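Local coordinates for protein acyl-homoserine-lactone synthase (PDB 1RO5) that makes the quorum-sensing signal N-(3-oxododecanoyl)homoserine lactone by joining an acyl chain from acyl carrier protein to S-adenosylmethionine, with release of methylthioadenosine, at residues E12-D15 with K16-G20; L58-D62 with G63-G67; E86-G90 with K91-C95. All coordinates share one frame; numbering follows the deposited sequence.

Interaction 1: residues E12-D15 with K16-G20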
ATOM      1  N   GLU A  12      -7.774  12.667  -7.798  1.00 50.25           N
ATOM      2  CA  GLU A  12      -8.202  13.628  -8.814  1.00 55.76           C
ATOM      3  C   GLU A  12      -7.466  13.373 -10.153  1.00 56.37           C
ATOM      4  O   GLU A  12      -8.124  13.450 -11.169  1.00 57.61           O
ATOM      5  CB  GLU A  12      -7.964  15.108  -8.313  1.00 58.34           C
ATOM      6  CG  GLU A  12      -9.199  15.853  -7.714  1.00 67.08           C
ATOM      7  CD  GLU A  12      -9.130  17.453  -7.856  1.00 79.97           C
ATOM      8  OE1 GLU A  12      -9.326  18.037  -8.989  1.00 76.52           O
ATOM      9  OE2 GLU A  12      -8.896  18.170  -6.814  1.00 83.03           O
ATOM     10  N   GLU A  13      -6.155  13.056 -10.168  1.00 55.43           N
ATOM     11  CA  GLU A  13      -5.448  12.726 -11.438  1.00 55.70           C
ATOM     12  C   GLU A  13      -5.914  11.434 -12.209  1.00 56.52           C
ATOM     13  O   GLU A  13      -5.382  11.135 -13.277  1.00 56.70           O
ATOM     14  CB  GLU A  13      -3.910  12.685 -11.264  1.00 56.33           C
ATOM     15  CG  GLU A  13      -3.221  13.856 -10.459  1.00 57.55           C
ATOM     16  CD  GLU A  13      -1.685  13.561 -10.351  1.00 65.78           C
ATOM     17  OE1 GLU A  13      -1.166  13.036 -11.386  1.00 69.72           O
ATOM     18  OE2 GLU A  13      -0.955  13.770  -9.294  1.00 61.95           O
ATOM     19  N   PHE A  14      -6.879  10.651 -11.713  1.00 53.67           N
ATOM     20  CA  PHE A  14      -7.148   9.409 -12.430  1.00 51.56           C
ATOM     21  C   PHE A  14      -8.560   9.516 -12.925  1.00 53.06           C
ATOM     22  O   PHE A  14      -9.381  10.172 -12.262  1.00 52.11           O
ATOM     23  CB  PHE A  14      -7.118   8.144 -11.562  1.00 48.79           C
ATOM     24  CG  PHE A  14      -5.784   7.764 -11.038  1.00 44.79           C
ATOM     25  CD1 PHE A  14      -5.346   8.209  -9.810  1.00 36.00           C
ATOM     26  CD2 PHE A  14      -5.021   6.804 -11.678  1.00 46.21           C
ATOM     27  CE1 PHE A  14      -4.146   7.795  -9.259  1.00 37.66           C
ATOM     28  CE2 PHE A  14      -3.790   6.368 -11.063  1.00 43.28           C
ATOM     29  CZ  PHE A  14      -3.384   6.895  -9.871  1.00 38.64           C
ATOM     30  N   ASP A  15      -8.818   8.823 -14.048  1.00 53.58           N
ATOM     31  CA  ASP A  15     -10.045   8.849 -14.826  1.00 56.95           C
ATOM     32  C   ASP A  15     -11.047   8.082 -14.009  1.00 56.36           C
ATOM     33  O   ASP A  15     -10.743   6.966 -13.576  1.00 57.16           O
ATOM     34  CB  ASP A  15      -9.827   8.102 -16.181  1.00 58.50           C
ATOM     35  CG  ASP A  15      -8.384   8.340 -16.813  1.00 67.25           C
ATOM     36  OD1 ASP A  15      -8.386   8.685 -18.052  1.00 74.16           O
ATOM     37  OD2 ASP A  15      -7.229   8.239 -16.200  1.00 69.67           O
ATOM     38  N   LYS A  16     -12.229   8.637 -13.813  1.00 56.60           N
ATOM     39  CA  LYS A  16     -13.376   7.930 -13.179  1.00 58.48           C
ATOM     40  C   LYS A  16     -13.506   6.446 -13.499  1.00 57.91           C
ATOM     41  O   LYS A  16     -14.119   5.691 -12.745  1.00 57.79           O
ATOM     42  CB  LYS A  16     -14.761   8.612 -13.458  1.00 58.92           C
ATOM     43  CG  LYS A  16     -15.022  10.105 -12.901  1.00 64.32           C
ATOM     44  CD  LYS A  16     -14.647  10.244 -11.416  1.00 70.60           C
ATOM     45  CE  LYS A  16     -14.173  11.679 -10.901  1.00 75.28           C
ATOM     46  NZ  LYS A  16     -13.346  11.629  -9.521  1.00 75.02           N
ATOM     47  N   LYS A  17     -12.938   6.027 -14.626  1.00 57.80           N
ATOM     48  CA  LYS A  17     -13.027   4.642 -15.094  1.00 57.23           C
ATOM     49  C   LYS A  17     -11.937   3.833 -14.472  1.00 52.04           C
ATOM     50  O   LYS A  17     -12.138   2.711 -14.138  1.00 51.51           O
ATOM     51  CB  LYS A  17     -12.789   4.524 -16.656  1.00 59.38           C
ATOM     52  CG  LYS A  17     -13.939   5.063 -17.610  1.00 71.04           C
ATOM     53  CD  LYS A  17     -13.243   6.071 -18.722  1.00 83.19           C
ATOM     54  CE  LYS A  17     -14.167   7.107 -19.368  1.00 87.89           C
ATOM     55  NZ  LYS A  17     -14.225   6.881 -20.887  1.00 94.09           N
ATOM     56  N   LEU A  18     -10.732   4.359 -14.466  1.00 48.63           N
ATOM     57  CA  LEU A  18      -9.668   3.665 -13.802  1.00 45.62           C
ATOM     58  C   LEU A  18     -10.037   3.499 -12.314  1.00 42.91           C
ATOM     59  O   LEU A  18      -9.889   2.385 -11.796  1.00 42.77           O
ATOM     60  CB  LEU A  18      -8.435   4.503 -13.880  1.00 45.43           C
ATOM     61  CG  LEU A  18      -7.511   3.973 -14.887  1.00 47.64           C
ATOM     62  CD1 LEU A  18      -6.288   4.756 -14.799  1.00 46.05           C
ATOM     63  CD2 LEU A  18      -7.389   2.460 -14.723  1.00 46.84           C
ATOM     64  N   LEU A  19     -10.580   4.571 -11.691  1.00 39.20           N
ATOM     65  CA  LEU A  19     -10.904   4.559 -10.261  1.00 37.95           C
ATOM     66  C   LEU A  19     -11.909   3.485 -10.049  1.00 36.66           C
ATOM     67  O   LEU A  19     -11.856   2.733  -9.030  1.00 33.75           O
ATOM     68  CB  LEU A  19     -11.474   5.880  -9.721  1.00 37.52           C
ATOM     69  CG  LEU A  19     -10.434   6.953  -9.807  1.00 37.95           C
ATOM     70  CD1 LEU A  19     -11.078   8.336  -9.611  1.00 37.80           C
ATOM     71  CD2 LEU A  19      -9.211   6.700  -8.881  1.00 30.31           C
ATOM     72  N   GLY A  20     -12.808   3.323 -11.014  1.00 38.10           N
ATOM     73  CA  GLY A  20     -13.893   2.339 -10.804  1.00 36.26           C
ATOM     74  C   GLY A  20     -13.278   0.966 -10.882  1.00 36.11           C
ATOM     75  O   GLY A  20     -13.606   0.121 -10.076  1.00 34.28           O
TER
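Asp-15 O accepts the N-H of Leu-19 at 3.1 Å from its N, an i to i+4 bond in the first turn of helix 16-30. The bond is straight (166° at the hydrogen) and lies in the plane of the Asp-15 carbonyl. Farther on, Gly-20 N is shared weakly between the carbonyls of Lys-16 and Lys-17. This junction, where the loop after strand 5-10 enters the helix, lies on one side of the alpha-beta-alpha sandwich of the autoinducer synthase fold. Phe-14 and two leucines of the helix form its apolar side. The ring of Phe-14 swings beside its own backbone N (chi1 -68°), where its CD2 edge meets Leu-18 CD1 at 3.9 Å, that methyl lying near the ring plane. Leu-19 comes in square to Phe-14 and nearer the stem of that side chain, with Leu-19 CD2 at 3.7 Å from Phe-14 CB. Phe-14 and Leu-18 also rest on Leu-58 of strand 55-61 and on Gln-7 of strand 5-10, which places the junction against the sheet. The carboxylate of Asp-15 runs beside Leu-18, its OD2 standing 3.9 Å from Leu-18 CD1. The other branch of Leu-19 turns to the backbone, with CD1 at 3.6 Å from Phe-14 O.

Interaction 2: residues L58-D62 with G63-G67. Residue 63 of segment 63-67 comes from a tag, linker or insertion.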
ATOM      1  N   LEU A  58      -1.561   2.278  -9.136  1.00 34.06           N
ATOM      2  CA  LEU A  58      -2.105   1.228  -9.968  1.00 38.07           C
ATOM      3  C   LEU A  58      -1.010   0.515 -10.828  1.00 40.85           C
ATOM      4  O   LEU A  58      -0.144   1.198 -11.412  1.00 40.30           O
ATOM      5  CB  LEU A  58      -3.132   1.844 -10.912  1.00 36.87           C
ATOM      6  CG  LEU A  58      -4.247   2.727 -10.296  1.00 41.40           C
ATOM      7  CD1 LEU A  58      -5.206   3.093 -11.423  1.00 45.14           C
ATOM      8  CD2 LEU A  58      -4.973   2.047  -9.139  1.00 35.45           C
ATOM      9  N   ILE A  59      -1.067  -0.819 -10.909  1.00 42.42           N
ATOM     10  CA  ILE A  59      -0.237  -1.552 -11.857  1.00 45.42           C
ATOM     11  C   ILE A  59      -1.153  -2.048 -12.903  1.00 46.65           C
ATOM     12  O   ILE A  59      -2.182  -2.600 -12.601  1.00 47.72           O
ATOM     13  CB  ILE A  59       0.384  -2.685 -11.188  1.00 45.61           C
ATOM     14  CG1 ILE A  59       1.368  -2.103 -10.245  1.00 48.18           C
ATOM     15  CG2 ILE A  59       1.245  -3.436 -12.098  1.00 47.34           C
ATOM     16  CD1 ILE A  59       1.954  -3.138  -9.270  1.00 59.27           C
ATOM     17  N   GLN A  60      -0.812  -1.832 -14.146  1.00 48.94           N
ATOM     18  CA  GLN A  60      -1.669  -2.345 -15.236  1.00 52.60           C
ATOM     19  C   GLN A  60      -0.971  -3.251 -16.247  1.00 54.48           C
ATOM     20  O   GLN A  60       0.232  -3.234 -16.392  1.00 52.95           O
ATOM     21  CB  GLN A  60      -2.341  -1.222 -15.979  1.00 51.69           C
ATOM     22  CG  GLN A  60      -3.168  -0.359 -15.125  1.00 56.18           C
ATOM     23  CD  GLN A  60      -3.485   0.863 -15.914  1.00 63.59           C
ATOM     24  OE1 GLN A  60      -2.782   1.863 -15.771  1.00 64.83           O
ATOM     25  NE2 GLN A  60      -4.528   0.794 -16.785  1.00 64.32           N
ATOM     26  N   GLU A  61      -1.780  -4.016 -16.979  1.00 58.46           N
ATOM     27  CA  GLU A  61      -1.297  -5.049 -17.883  1.00 60.50           C
ATOM     28  C   GLU A  61      -2.489  -5.443 -18.704  1.00 62.25           C
ATOM     29  O   GLU A  61      -3.588  -5.671 -18.165  1.00 62.18           O
ATOM     30  CB  GLU A  61      -0.764  -6.210 -17.128  1.00 59.70           C
ATOM     31  CG  GLU A  61      -0.009  -7.133 -18.022  1.00 65.94           C
ATOM     32  CD  GLU A  61       1.096  -7.885 -17.276  1.00 75.83           C
ATOM     33  OE1 GLU A  61       2.045  -8.358 -17.980  1.00 77.39           O
ATOM     34  OE2 GLU A  61       1.021  -8.019 -16.012  1.00 77.74           O
ATOM     35  N   ASP A  62      -2.279  -5.447 -20.026  1.00 64.78           N
ATOM     36  CA  ASP A  62      -3.325  -5.671 -21.037  1.00 67.86           C
ATOM     37  C   ASP A  62      -4.611  -4.828 -20.776  1.00 67.06           C
ATOM     38  O   ASP A  62      -5.747  -5.336 -20.911  1.00 65.95           O
ATOM     39  CB  ASP A  62      -3.614  -7.199 -21.221  1.00 69.68           C
ATOM     40  CG  ASP A  62      -2.281  -8.076 -21.265  1.00 77.49           C
ATOM     41  OD1 ASP A  62      -1.223  -7.672 -21.889  1.00 84.67           O
ATOM     42  OD2 ASP A  62      -2.195  -9.199 -20.677  1.00 83.14           O
ATOM     43  N   GLY A  63      -4.402  -3.575 -20.349  1.00 66.57           N
ATOM     44  CA  GLY A  63      -5.467  -2.574 -20.351  1.00 66.98           C
ATOM     45  C   GLY A  63      -6.296  -2.593 -19.077  1.00 67.56           C
ATOM     46  O   GLY A  63      -7.461  -2.198 -18.990  1.00 67.69           O
ATOM     47  N   GLN A  64      -5.727  -3.738 -17.935  1.00 54.92           N
ATOM     48  CA  GLN A  64      -6.547  -3.939 -16.748  1.00 54.19           C
ATOM     49  C   GLN A  64      -5.699  -3.611 -15.576  1.00 50.39           C
ATOM     50  O   GLN A  64      -4.489  -3.992 -15.558  1.00 50.18           O
ATOM     51  CB  GLN A  64      -6.998  -5.404 -16.611  1.00 53.63           C
ATOM     52  CG  GLN A  64      -7.592  -5.844 -17.877  1.00 62.50           C
ATOM     53  CD  GLN A  64      -8.251  -7.195 -17.725  1.00 72.55           C
ATOM     54  OE1 GLN A  64      -7.661  -8.259 -18.028  1.00 75.76           O
ATOM     55  NE2 GLN A  64      -9.490  -7.162 -17.261  1.00 74.26           N
ATOM     56  N   VAL A  65      -6.354  -3.019 -14.568  1.00 47.26           N
ATOM     57  CA  VAL A  65      -5.753  -2.940 -13.216  1.00 43.76           C
ATOM     58  C   VAL A  65      -5.532  -4.324 -12.641  1.00 43.26           C
ATOM     59  O   VAL A  65      -6.461  -5.045 -12.468  1.00 43.39           O
ATOM     60  CB  VAL A  65      -6.553  -2.103 -12.319  1.00 41.10           C
ATOM     61  CG1 VAL A  65      -5.788  -1.962 -10.975  1.00 44.83           C
ATOM     62  CG2 VAL A  65      -6.669  -0.728 -12.910  1.00 36.76           C
ATOM     63  N   PHE A  66      -4.286  -4.708 -12.372  1.00 43.34           N
ATOM     64  CA  PHE A  66      -4.017  -5.991 -11.664  1.00 42.49           C
ATOM     65  C   PHE A  66      -3.566  -5.784 -10.246  1.00 39.80           C
ATOM     66  O   PHE A  66      -3.400  -6.755  -9.530  1.00 41.96           O
ATOM     67  CB  PHE A  66      -2.934  -6.852 -12.429  1.00 44.03           C
ATOM     68  CG  PHE A  66      -3.489  -7.480 -13.626  1.00 50.96           C
ATOM     69  CD1 PHE A  66      -3.614  -6.749 -14.831  1.00 58.49           C
ATOM     70  CD2 PHE A  66      -4.022  -8.795 -13.582  1.00 61.97           C
ATOM     71  CE1 PHE A  66      -4.229  -7.342 -15.987  1.00 62.10           C
ATOM     72  CE2 PHE A  66      -4.657  -9.398 -14.763  1.00 62.80           C
ATOM     73  CZ  PHE A  66      -4.765  -8.659 -15.945  1.00 61.85           C
ATOM     74  N   GLY A  67      -3.297  -4.556  -9.802  1.00 36.88           N
ATOM     75  CA  GLY A  67      -2.833  -4.377  -8.430  1.00 34.58           C
ATOM     76  C   GLY A  67      -3.006  -2.923  -8.091  1.00 35.36           C
ATOM     77  O   GLY A  67      -2.963  -2.057  -8.981  1.00 37.30           O
TER
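A beta hairpin turns here from strand 55-61 into strand 64-73 through a type I' turn, Glu-61 to Gln-64, with Asp-62 and Gly-63 at its two positive-phi corners; Gly-63 is an insertion into the natural sequence. Glu-61 N bonds to Gln-64 O at 3.1 Å, a donor tilted 26° from the carbonyl plane. The return bond, Gln-64 N to Glu-61 O, is less certain, as that oxygen is crowded in the model. Farther along, a classic beta bulge sets two residues, Phe-66 and Gly-67, against Ile-59. Phe-66 N reaches Ile-59 O at 3.0 Å, nearly along the C=O axis, while Ile-59 N bonds to Gly-67 O at 3.0 Å from above that carbonyl's plane. The hairpin belongs to the large mixed sheet of the sandwich. Ile-59 turns to helix 118-133, whereas Gln-60 and Val-65 lie on the side of helix 16-30. There Gln-60 CG passes 4.2 Å from Val-65 CG2, and Gln-60 OE1 accepts a hydrogen bond from Gln-7 NE2. On the other side, Glu-61 CB lies 3.7 Å from Phe-66 CD1, though the ring sits too near Glu-61 O for its exact position to be trusted.

Interaction 3: residues E86-G90 with K91-C95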
ATOM      1  N   GLU A  86      -5.372   0.086  18.076  1.00 38.46           N
ATOM      2  CA  GLU A  86      -4.855  -1.033  18.927  1.00 39.99           C
ATOM      3  C   GLU A  86      -3.496  -1.496  18.468  1.00 40.42           C
ATOM      4  O   GLU A  86      -2.636  -1.882  19.274  1.00 42.85           O
ATOM      5  CB  GLU A  86      -5.765  -2.304  18.880  1.00 42.92           C
ATOM      6  CG  GLU A  86      -7.227  -2.109  18.503  1.00 47.76           C
ATOM      7  CD  GLU A  86      -7.539  -1.803  16.978  1.00 53.10           C
ATOM      8  OE1 GLU A  86      -7.826  -0.603  16.693  1.00 50.65           O
ATOM      9  OE2 GLU A  86      -7.605  -2.743  16.095  1.00 55.08           O
ATOM     10  N   LEU A  87      -3.221  -1.439  17.155  1.00 41.11           N
ATOM     11  CA  LEU A  87      -1.960  -1.969  16.656  1.00 37.57           C
ATOM     12  C   LEU A  87      -0.812  -1.033  16.978  1.00 38.15           C
ATOM     13  O   LEU A  87       0.376  -1.363  16.755  1.00 36.03           O
ATOM     14  CB  LEU A  87      -2.035  -2.271  15.176  1.00 36.88           C
ATOM     15  CG  LEU A  87      -3.005  -3.422  14.828  1.00 41.24           C
ATOM     16  CD1 LEU A  87      -3.107  -3.754  13.330  1.00 39.29           C
ATOM     17  CD2 LEU A  87      -2.663  -4.704  15.496  1.00 39.01           C
ATOM     18  N   LEU A  88      -1.149   0.159  17.447  1.00 38.46           N
ATOM     19  CA  LEU A  88      -0.108   1.106  17.927  1.00 41.12           C
ATOM     20  C   LEU A  88       0.494   0.658  19.289  1.00 42.09           C
ATOM     21  O   LEU A  88       1.514   1.178  19.704  1.00 43.62           O
ATOM     22  CB  LEU A  88      -0.785   2.486  18.144  1.00 38.62           C
ATOM     23  CG  LEU A  88      -0.970   3.259  16.842  1.00 41.67           C
ATOM     24  CD1 LEU A  88      -1.783   4.524  17.035  1.00 37.08           C
ATOM     25  CD2 LEU A  88       0.507   3.485  16.204  1.00 34.41           C
ATOM     26  N   HIS A  89      -0.217  -0.215  20.016  1.00 45.15           N
ATOM     27  CA  HIS A  89       0.161  -0.648  21.376  1.00 47.45           C
ATOM     28  C   HIS A  89       0.457   0.556  22.298  1.00 48.60           C
ATOM     29  O   HIS A  89       1.499   0.626  22.900  1.00 50.96           O
ATOM     30  CB  HIS A  89       1.298  -1.708  21.286  1.00 45.15           C
ATOM     31  CG  HIS A  89       0.820  -2.969  20.620  1.00 47.01           C
ATOM     32  ND1 HIS A  89      -0.066  -3.848  21.245  1.00 44.14           N
ATOM     33  CD2 HIS A  89       0.918  -3.387  19.322  1.00 39.90           C
ATOM     34  CE1 HIS A  89      -0.456  -4.768  20.372  1.00 42.25           C
ATOM     35  NE2 HIS A  89       0.179  -4.550  19.224  1.00 43.82           N
ATOM     36  N   GLY A  90      -0.417   1.543  22.287  1.00 49.57           N
ATOM     37  CA  GLY A  90      -0.234   2.692  23.146  1.00 49.83           C
ATOM     38  C   GLY A  90       0.834   3.679  22.704  1.00 49.89           C
ATOM     39  O   GLY A  90       0.902   4.766  23.293  1.00 48.89           O
ATOM     40  N   LYS A  91       1.653   3.359  21.684  1.00 51.29           N
ATOM     41  CA  LYS A  91       2.589   4.355  21.104  1.00 49.68           C
ATOM     42  C   LYS A  91       1.862   5.456  20.370  1.00 51.78           C
ATOM     43  O   LYS A  91       0.611   5.407  20.047  1.00 52.23           O
ATOM     44  CB  LYS A  91       3.587   3.714  20.194  1.00 50.82           C
ATOM     45  CG  LYS A  91       4.050   2.378  20.769  1.00 55.00           C
ATOM     46  CD  LYS A  91       5.352   1.812  20.146  1.00 57.20           C
ATOM     47  CE  LYS A  91       5.847   0.605  20.969  1.00 58.36           C
ATOM     48  NZ  LYS A  91       7.187   0.089  20.433  1.00 65.73           N
ATOM     49  N   GLU A  92       2.579   6.530  20.150  1.00 51.82           N
ATOM     50  CA  GLU A  92       1.932   7.635  19.567  1.00 50.94           C
ATOM     51  C   GLU A  92       1.820   7.360  18.033  1.00 48.41           C
ATOM     52  O   GLU A  92       2.735   6.768  17.430  1.00 48.40           O
ATOM     53  CB  GLU A  92       2.802   8.857  19.831  1.00 54.17           C
ATOM     54  CG  GLU A  92       2.227  10.116  19.149  1.00 62.34           C
ATOM     55  CD  GLU A  92       2.891  11.408  19.631  1.00 73.35           C
ATOM     56  OE1 GLU A  92       4.158  11.544  19.449  1.00 73.83           O
ATOM     57  OE2 GLU A  92       2.133  12.279  20.155  1.00 73.58           O
ATOM     58  N   ALA A  93       0.718   7.799  17.407  1.00 44.89           N
ATOM     59  CA  ALA A  93       0.519   7.653  15.947  1.00 42.70           C
ATOM     60  C   ALA A  93       1.451   8.645  15.278  1.00 41.65           C
ATOM     61  O   ALA A  93       1.422   9.858  15.594  1.00 44.86           O
ATOM     62  CB  ALA A  93      -0.872   7.991  15.610  1.00 40.49           C
ATOM     63  N   PRO A  94       2.218   8.215  14.324  1.00 40.13           N
ATOM     64  CA  PRO A  94       3.110   9.178  13.638  1.00 40.18           C
ATOM     65  C   PRO A  94       2.275  10.318  12.953  1.00 41.57           C
ATOM     66  O   PRO A  94       1.099  10.059  12.548  1.00 41.07           O
ATOM     67  CB  PRO A  94       3.806   8.330  12.552  1.00 39.04           C
ATOM     68  CG  PRO A  94       3.668   6.862  13.147  1.00 42.69           C
ATOM     69  CD  PRO A  94       2.272   6.837  13.793  1.00 39.03           C
ATOM     70  N   CYS A  95       2.873  11.509  12.775  1.00 42.02           N
ATOM     71  CA  CYS A  95       2.198  12.617  12.150  1.00 43.57           C
ATOM     72  C   CYS A  95       3.274  13.469  11.559  1.00 44.52           C
ATOM     73  O   CYS A  95       3.931  14.226  12.251  1.00 45.06           O
ATOM     74  CB  CYS A  95       1.403  13.389  13.196  1.00 43.44           C
ATOM     75  SG  CYS A  95       0.540  14.836  12.479  1.00 50.29           S
TER
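Leu-88 spreads its isopropyl end over Ala-93 and the proline after it, with CD1 at 3.9 Å from Ala-93 CB and CD2 at 4.5 Å from Pro-94 CD. The chain doubles back between them through a type I' beta turn from Leu-88 to Lys-91, which follows a short 3-10 segment in the long loop joining helix 79-82 to strand 99-107. His-89 and Gly-90 take the two corners, both with positive phi. Lys-91 N closes the turn on Leu-88 O at 2.9 Å, but the donor stands well above the carbonyl plane, 53° out of it. Leu-88 is the buried member of the contact. With its CG set beside the backbone N (chi1 -80°), its methyls are sent toward Ala-93; its side chain also meets Leu-80 of helix 79-82 and Phe-162, a residue that Pro-94 touches as well. Ala-93 leans on Tyr-78, whose OH is hydrogen-bonded to Pro-94 O. The His-89 ring leads away from the chain after the turn; Glu-86 O lies 3.7 Å above the centre of one of its faces, and His-89 NE2 bonds to Pro-164 O. Lys-91 runs outward from the turn as an extended chain, and its first carbons pack against the oxygen that its own N-H holds: Lys-91 CG lies 3.0 Å from Leu-88 O, a tight approach.

Interactions 1 and 2 form one neighbourhood: Leu-18 CD2 packs on Val-65 CG2 at 3.7 Å, and Phe-14 CE2 on Leu-58 CD1 at 3.6 Å, so the start of helix 16-30 is laid against the hairpin. Interaction 2 is the buried one, a ladder of backbone bonds between sheet strands; interaction 1 is partly buried, apolar toward the sheet, with charged residues exposed. Interaction 3 lies at the surface on the opposite side of the chain's centre, its nearest atoms about 21 Å from either of the others. It shares a type I' turn with interaction 2, yet in interaction 2 the turn links paired strands, whereas at 86-95 it folds a loop back so that Leu-88 meets Ala-93 and Pro-94.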